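Local coordinates for peptidase, zinc-dependent (PDB 3LMC), which is probably a zinc-dependent metallopeptidase of family M54, hydrolysing peptide bonds at a zinc ion held by histidines, at residues R17-S20 against E21-A25; S137-I140 against D141-K145. One frame throughout, in Å; residues are numbered along the deposited sequence.

Contact 1: residues R17-S20 against E21-A25; sequences RPVS and EELSA
Val19 and Leu23, one turn apart on helix 16-27, lie side by side and point the same way, with Val19 CG1 4.0 Å from Leu23 CD1. A first torsion of 167° sets CG1 of Val19 opposite its own backbone N, on the side where Leu23 follows. Both residues are buried, and branched aliphatic side chains suit a helix face pressed against a sheet. The helical bond from Leu23 N to Val19 O (2.9 Å) belongs to the turn that sets the pair side by side. Replacing Leu23 by an alanine would probably remove the methyl group that Val19 CG1 touches within the helix and open a gap against Leu5.

The solvent side is looser and charged. There the fully extended Arg17 offers NE to Glu21 OE2 at 2.8 Å, a salt bridge that meets the syn side of the carboxylate and lies near the guanidinium plane, while the two flat groups stand 81° apart. Long, flexible chains fit this exposed edge, where they can span a turn. Between the two sides, small, buried Ser20 touches Leu5, Val31 and Arg33. The helix is the crossover of a beta-alpha-beta unit: it packs on strands 3-7 and 31-34, while Pro18, Val19 and Glu22 touch helix 136-154.

Contact 2: residues S137-I140 against D141-K145; sequences SALI and DRIVK
Ala138 and Arg142, Leu139 and Ile143, and Ile140 and Val144 make this a set of i to i+4 contacts within one helix, near the start of helix 136-154, which farther on carries the zinc ligands His149 and His153. The main chain keeps a regular alpha-helical pattern, as in the bond from Ile143 N to Leu139 O (3.0 Å, N-H...O angle 170°).

On the apolar side Leu139 CD1 reaches Ile143 CG1 at 3.9 Å, the two side chains crossing at a slant. Ile140 CG2 meets Val144 CG2 at 4.0 Å; a chi1 of -66° at Ile140 turns CG2 toward the following turn and leaves CG1 beside its own backbone N. Aliphatic residues suit this face, which packs on helix 16-27; Ile140 and Val144 branch at CB, so their CG2 methyls meet close to the backbone.

The polar side is built differently. Arg142 runs extended past Ala138, whose CB sits 3.8 Å above one face of the guanidinium, offset toward its rim; a side chain as small as alanine probably allows the arginine to lie this close. The guanidinium reaches Asp177 through NH2, in a salt bridge, and Asn127 through NH1. Asp141 likewise pairs with Lys181.

Helix 136-154 thus lies between two helices: Ile140, Ile143 and Val144 pack on helix 16-27, while Arg142 and Lys145 touch Leu173 and Leu176 of helix 173-178.

From the N terminus, the chain leaves strand 3-7 and enters helix 16-27, where the pairs of contact 1 are each one turn apart, before strand 31-34 begins. Contact 2 comes more than a hundred residues later, on helix 136-154. Each joins adjoining segments and closes no loop, and the two follow in series, neither nested nor crossed. In space they touch, their centres about 10 Å apart: Pro18 CB lies 3.8 Å from Ile140 CD1, and Glu22 CB 3.7 Å from Val144 CG2. Their meeting ties the beta-alpha-beta unit to the zinc-binding helix, and Lys181 bridges both through Glu22 and Asp141.

Contact 1: residues R17-S20 against E21-A25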
ATOM      1  N   ARG A  17       9.833  -8.627  -5.056  1.00 19.72           N
ATOM      2  CA  ARG A  17       9.213  -9.546  -5.993  1.00 26.24           C
ATOM      3  C   ARG A  17       8.152 -10.431  -5.321  1.00 25.08           C
ATOM      4  O   ARG A  17       7.014 -10.481  -5.785  1.00 23.13           O
ATOM      5  CB  ARG A  17      10.280 -10.376  -6.698  1.00 31.07           C
ATOM      6  CG  ARG A  17       9.740 -11.364  -7.698  1.00 40.03           C
ATOM      7  CD  ARG A  17      10.886 -12.163  -8.283  1.00 47.77           C
ATOM      8  NE  ARG A  17      10.433 -13.196  -9.204  1.00 54.09           N
ATOM      9  CZ  ARG A  17      11.248 -14.046  -9.815  1.00 57.38           C
ATOM     10  NH1 ARG A  17      12.557 -13.974  -9.598  1.00 54.65           N
ATOM     11  NH2 ARG A  17      10.759 -14.964 -10.641  1.00 59.47           N
ATOM     12  N   PRO A  18       8.510 -11.111  -4.212  1.00 23.59           N
ATOM     13  CA  PRO A  18       7.511 -11.942  -3.524  1.00 24.98           C
ATOM     14  C   PRO A  18       6.273 -11.147  -3.125  1.00 23.17           C
ATOM     15  O   PRO A  18       5.152 -11.616  -3.313  1.00 25.49           O
ATOM     16  CB  PRO A  18       8.249 -12.427  -2.259  1.00 25.26           C
ATOM     17  CG  PRO A  18       9.674 -12.276  -2.563  1.00 25.57           C
ATOM     18  CD  PRO A  18       9.800 -11.103  -3.499  1.00 22.15           C
ATOM     19  N   VAL A  19       6.466  -9.957  -2.570  1.00 19.28           N
ATOM     20  CA  VAL A  19       5.324  -9.124  -2.207  1.00 16.01           C
ATOM     21  C   VAL A  19       4.438  -8.810  -3.421  1.00 18.07           C
ATOM     22  O   VAL A  19       3.209  -8.941  -3.378  1.00 16.37           O
ATOM     23  CB  VAL A  19       5.767  -7.819  -1.540  1.00 13.36           C
ATOM     24  CG1 VAL A  19       4.580  -6.838  -1.466  1.00 17.37           C
ATOM     25  CG2 VAL A  19       6.321  -8.122  -0.150  1.00 10.30           C
ATOM     26  N   SER A  20       5.070  -8.395  -4.509  1.00 17.21           N
ATOM     27  CA  SER A  20       4.371  -8.184  -5.768  1.00 13.00           C
ATOM     28  C   SER A  20       3.555  -9.425  -6.184  1.00 17.25           C
ATOM     29  O   SER A  20       2.408  -9.311  -6.602  1.00 19.82           O
ATOM     30  CB  SER A  20       5.399  -7.876  -6.855  1.00 22.00           C
ATOM     31  OG  SER A  20       4.758  -7.711  -8.101  1.00 39.27           O
ATOM     32  N   GLU A  21       4.153 -10.609  -6.080  1.00 15.04           N
ATOM     33  CA  GLU A  21       3.517 -11.825  -6.604  1.00 21.58           C
ATOM     34  C   GLU A  21       2.357 -12.295  -5.742  1.00 18.94           C
ATOM     35  O   GLU A  21       1.344 -12.745  -6.268  1.00 20.09           O
ATOM     36  CB  GLU A  21       4.558 -12.944  -6.801  1.00 18.96           C
ATOM     37  CG  GLU A  21       5.558 -12.600  -7.904  1.00 29.95           C
ATOM     38  CD  GLU A  21       6.759 -13.513  -7.932  1.00 38.94           C
ATOM     39  OE1 GLU A  21       6.771 -14.513  -7.179  1.00 43.40           O
ATOM     40  OE2 GLU A  21       7.692 -13.228  -8.717  1.00 40.08           O
ATOM     41  N   GLU A  22       2.503 -12.171  -4.423  1.00 18.77           N
ATOM     42  CA  GLU A  22       1.436 -12.527  -3.484  1.00 17.93           C
ATOM     43  C   GLU A  22       0.300 -11.495  -3.463  1.00 21.21           C
ATOM     44  O   GLU A  22      -0.863 -11.844  -3.232  1.00 21.07           O
ATOM     45  CB  GLU A  22       2.007 -12.672  -2.079  1.00 16.37           C
ATOM     46  CG  GLU A  22       3.120 -13.684  -1.957  1.00 15.08           C
ATOM     47  CD  GLU A  22       3.273 -14.206  -0.532  1.00 21.17           C
ATOM     48  OE1 GLU A  22       2.435 -13.862   0.331  1.00 22.49           O
ATOM     49  OE2 GLU A  22       4.214 -14.980  -0.284  1.00 21.04           O
ATOM     50  N   LEU A  23       0.637 -10.224  -3.676  1.00 16.26           N
ATOM     51  CA  LEU A  23      -0.385  -9.204  -3.796  1.00 15.82           C
ATOM     52  C   LEU A  23      -1.200  -9.559  -5.020  1.00 19.90           C
ATOM     53  O   LEU A  23      -2.426  -9.531  -4.989  1.00 19.54           O
ATOM     54  CB  LEU A  23       0.220  -7.808  -3.957  1.00 19.40           C
ATOM     55  CG  LEU A  23       0.583  -7.024  -2.692  1.00 21.70           C
ATOM     56  CD1 LEU A  23       1.128  -5.638  -3.052  1.00 20.34           C
ATOM     57  CD2 LEU A  23      -0.646  -6.906  -1.792  1.00 25.06           C
ATOM     58  N   SER A  24      -0.520  -9.908  -6.105  1.00 18.85           N
ATOM     59  CA  SER A  24      -1.231 -10.254  -7.331  1.00 18.77           C
ATOM     60  C   SER A  24      -2.131 -11.486  -7.147  1.00 19.62           C
ATOM     61  O   SER A  24      -3.235 -11.523  -7.675  1.00 21.44           O
ATOM     62  CB  SER A  24      -0.252 -10.490  -8.474  1.00 26.87           C
ATOM     63  OG  SER A  24      -0.930 -11.029  -9.592  1.00 38.11           O
ATOM     64  N   ALA A  25      -1.663 -12.489  -6.404  1.00 22.12           N
ATOM     65  CA  ALA A  25      -2.449 -13.709  -6.203  1.00 21.70           C
ATOM     66  C   ALA A  25      -3.677 -13.466  -5.345  1.00 19.17           C
ATOM     67  O   ALA A  25      -4.755 -13.926  -5.672  1.00 21.78           O
ATOM     68  CB  ALA A  25      -1.602 -14.824  -5.601  1.00 17.19           C
TER

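Contact 2: residues S137-I140 against D141-K145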
ATOM      1  N   SER A 137      10.146 -13.736   5.780  1.00 20.22           N
ATOM      2  CA  SER A 137       8.828 -14.296   5.478  1.00 24.80           C
ATOM      3  C   SER A 137       7.719 -13.598   6.257  1.00 21.66           C
ATOM      4  O   SER A 137       6.662 -13.303   5.707  1.00 16.69           O
ATOM      5  CB  SER A 137       8.801 -15.803   5.719  1.00 28.29           C
ATOM      6  OG  SER A 137       9.817 -16.432   4.954  1.00 33.26           O
ATOM      7  N   ALA A 138       7.953 -13.336   7.539  1.00 21.44           N
ATOM      8  CA  ALA A 138       6.977 -12.593   8.333  1.00 22.71           C
ATOM      9  C   ALA A 138       6.730 -11.222   7.720  1.00 20.55           C
ATOM     10  O   ALA A 138       5.590 -10.790   7.623  1.00 18.68           O
ATOM     11  CB  ALA A 138       7.426 -12.442   9.782  1.00 15.41           C
ATOM     12  N   LEU A 139       7.794 -10.538   7.309  1.00 14.36           N
ATOM     13  CA  LEU A 139       7.625  -9.183   6.797  1.00 19.16           C
ATOM     14  C   LEU A 139       6.850  -9.169   5.477  1.00 20.86           C
ATOM     15  O   LEU A 139       6.026  -8.279   5.258  1.00 20.97           O
ATOM     16  CB  LEU A 139       8.963  -8.461   6.627  1.00 15.31           C
ATOM     17  CG  LEU A 139       8.800  -6.992   6.196  1.00 16.23           C
ATOM     18  CD1 LEU A 139       7.788  -6.245   7.089  1.00 10.11           C
ATOM     19  CD2 LEU A 139      10.157  -6.247   6.159  1.00 16.61           C
ATOM     20  N   ILE A 140       7.133 -10.136   4.600  1.00 17.61           N
ATOM     21  CA  ILE A 140       6.368 -10.316   3.360  1.00 16.18           C
ATOM     22  C   ILE A 140       4.890 -10.564   3.690  1.00 17.66           C
ATOM     23  O   ILE A 140       3.991  -9.921   3.132  1.00 21.13           O
ATOM     24  CB  ILE A 140       6.917 -11.511   2.535  1.00 17.39           C
ATOM     25  CG1 ILE A 140       8.332 -11.219   2.023  1.00 18.05           C
ATOM     26  CG2 ILE A 140       5.970 -11.847   1.357  1.00 13.82           C
ATOM     27  CD1 ILE A 140       9.066 -12.450   1.471  1.00 18.79           C
ATOM     28  N   ASP A 141       4.635 -11.488   4.614  1.00 14.16           N
ATOM     29  CA  ASP A 141       3.263 -11.773   5.035  1.00 14.02           C
ATOM     30  C   ASP A 141       2.544 -10.491   5.406  1.00 19.97           C
ATOM     31  O   ASP A 141       1.413 -10.260   4.983  1.00 20.48           O
ATOM     32  CB  ASP A 141       3.220 -12.661   6.272  1.00 16.47           C
ATOM     33  CG  ASP A 141       3.659 -14.078   5.999  1.00 24.96           C
ATOM     34  OD1 ASP A 141       3.679 -14.497   4.825  1.00 20.21           O
ATOM     35  OD2 ASP A 141       3.985 -14.773   6.983  1.00 29.10           O
ATOM     36  N   ARG A 142       3.186  -9.690   6.249  1.00 14.00           N
ATOM     37  CA  ARG A 142       2.541  -8.499   6.792  1.00 18.32           C
ATOM     38  C   ARG A 142       2.291  -7.431   5.736  1.00 15.51           C
ATOM     39  O   ARG A 142       1.181  -6.889   5.654  1.00 18.10           O
ATOM     40  CB  ARG A 142       3.359  -7.944   7.953  1.00 14.27           C
ATOM     41  CG  ARG A 142       3.370  -8.887   9.142  1.00 13.75           C
ATOM     42  CD  ARG A 142       4.446  -8.479  10.166  1.00 20.77           C
ATOM     43  NE  ARG A 142       4.358  -9.312  11.356  1.00 21.65           N
ATOM     44  CZ  ARG A 142       5.403  -9.673  12.100  1.00 23.79           C
ATOM     45  NH1 ARG A 142       6.631  -9.273  11.781  1.00 16.45           N
ATOM     46  NH2 ARG A 142       5.214 -10.454  13.159  1.00 22.35           N
ATOM     47  N   ILE A 143       3.295  -7.156   4.905  1.00 12.13           N
ATOM     48  CA  ILE A 143       3.130  -6.157   3.840  1.00 17.54           C
ATOM     49  C   ILE A 143       2.056  -6.553   2.838  1.00 14.37           C
ATOM     50  O   ILE A 143       1.325  -5.708   2.340  1.00 16.20           O
ATOM     51  CB  ILE A 143       4.421  -5.922   3.052  1.00 17.85           C
ATOM     52  CG1 ILE A 143       5.532  -5.448   3.991  1.00 19.80           C
ATOM     53  CG2 ILE A 143       4.180  -4.899   1.919  1.00 14.68           C
ATOM     54  CD1 ILE A 143       6.853  -5.180   3.288  1.00 16.59           C
ATOM     55  N   VAL A 144       1.981  -7.841   2.520  1.00 18.21           N
ATOM     56  CA  VAL A 144       0.990  -8.319   1.575  1.00 14.90           C
ATOM     57  C   VAL A 144      -0.408  -8.102   2.133  1.00 19.00           C
ATOM     58  O   VAL A 144      -1.304  -7.633   1.432  1.00 15.20           O
ATOM     59  CB  VAL A 144       1.152  -9.820   1.327  1.00 16.33           C
ATOM     60  CG1 VAL A 144      -0.077 -10.371   0.579  1.00 16.59           C
ATOM     61  CG2 VAL A 144       2.451 -10.099   0.573  1.00 14.41           C
ATOM     62  N   LYS A 145      -0.584  -8.467   3.401  1.00 16.32           N
ATOM     63  CA  LYS A 145      -1.876  -8.396   4.057  1.00 14.45           C
ATOM     64  C   LYS A 145      -2.377  -6.960   4.221  1.00 17.63           C
ATOM     65  O   LYS A 145      -3.558  -6.674   4.011  1.00 19.05           O
ATOM     66  CB  LYS A 145      -1.776  -9.046   5.427  1.00 11.65           C
ATOM     67  CG  LYS A 145      -1.667 -10.567   5.420  1.00 16.67           C
ATOM     68  CD  LYS A 145      -1.295 -11.021   6.833  1.00 17.90           C
ATOM     69  CE  LYS A 145      -1.269 -12.520   6.955  1.00 23.54           C
ATOM     70  NZ  LYS A 145      -1.172 -12.878   8.399  1.00 18.76           N
TER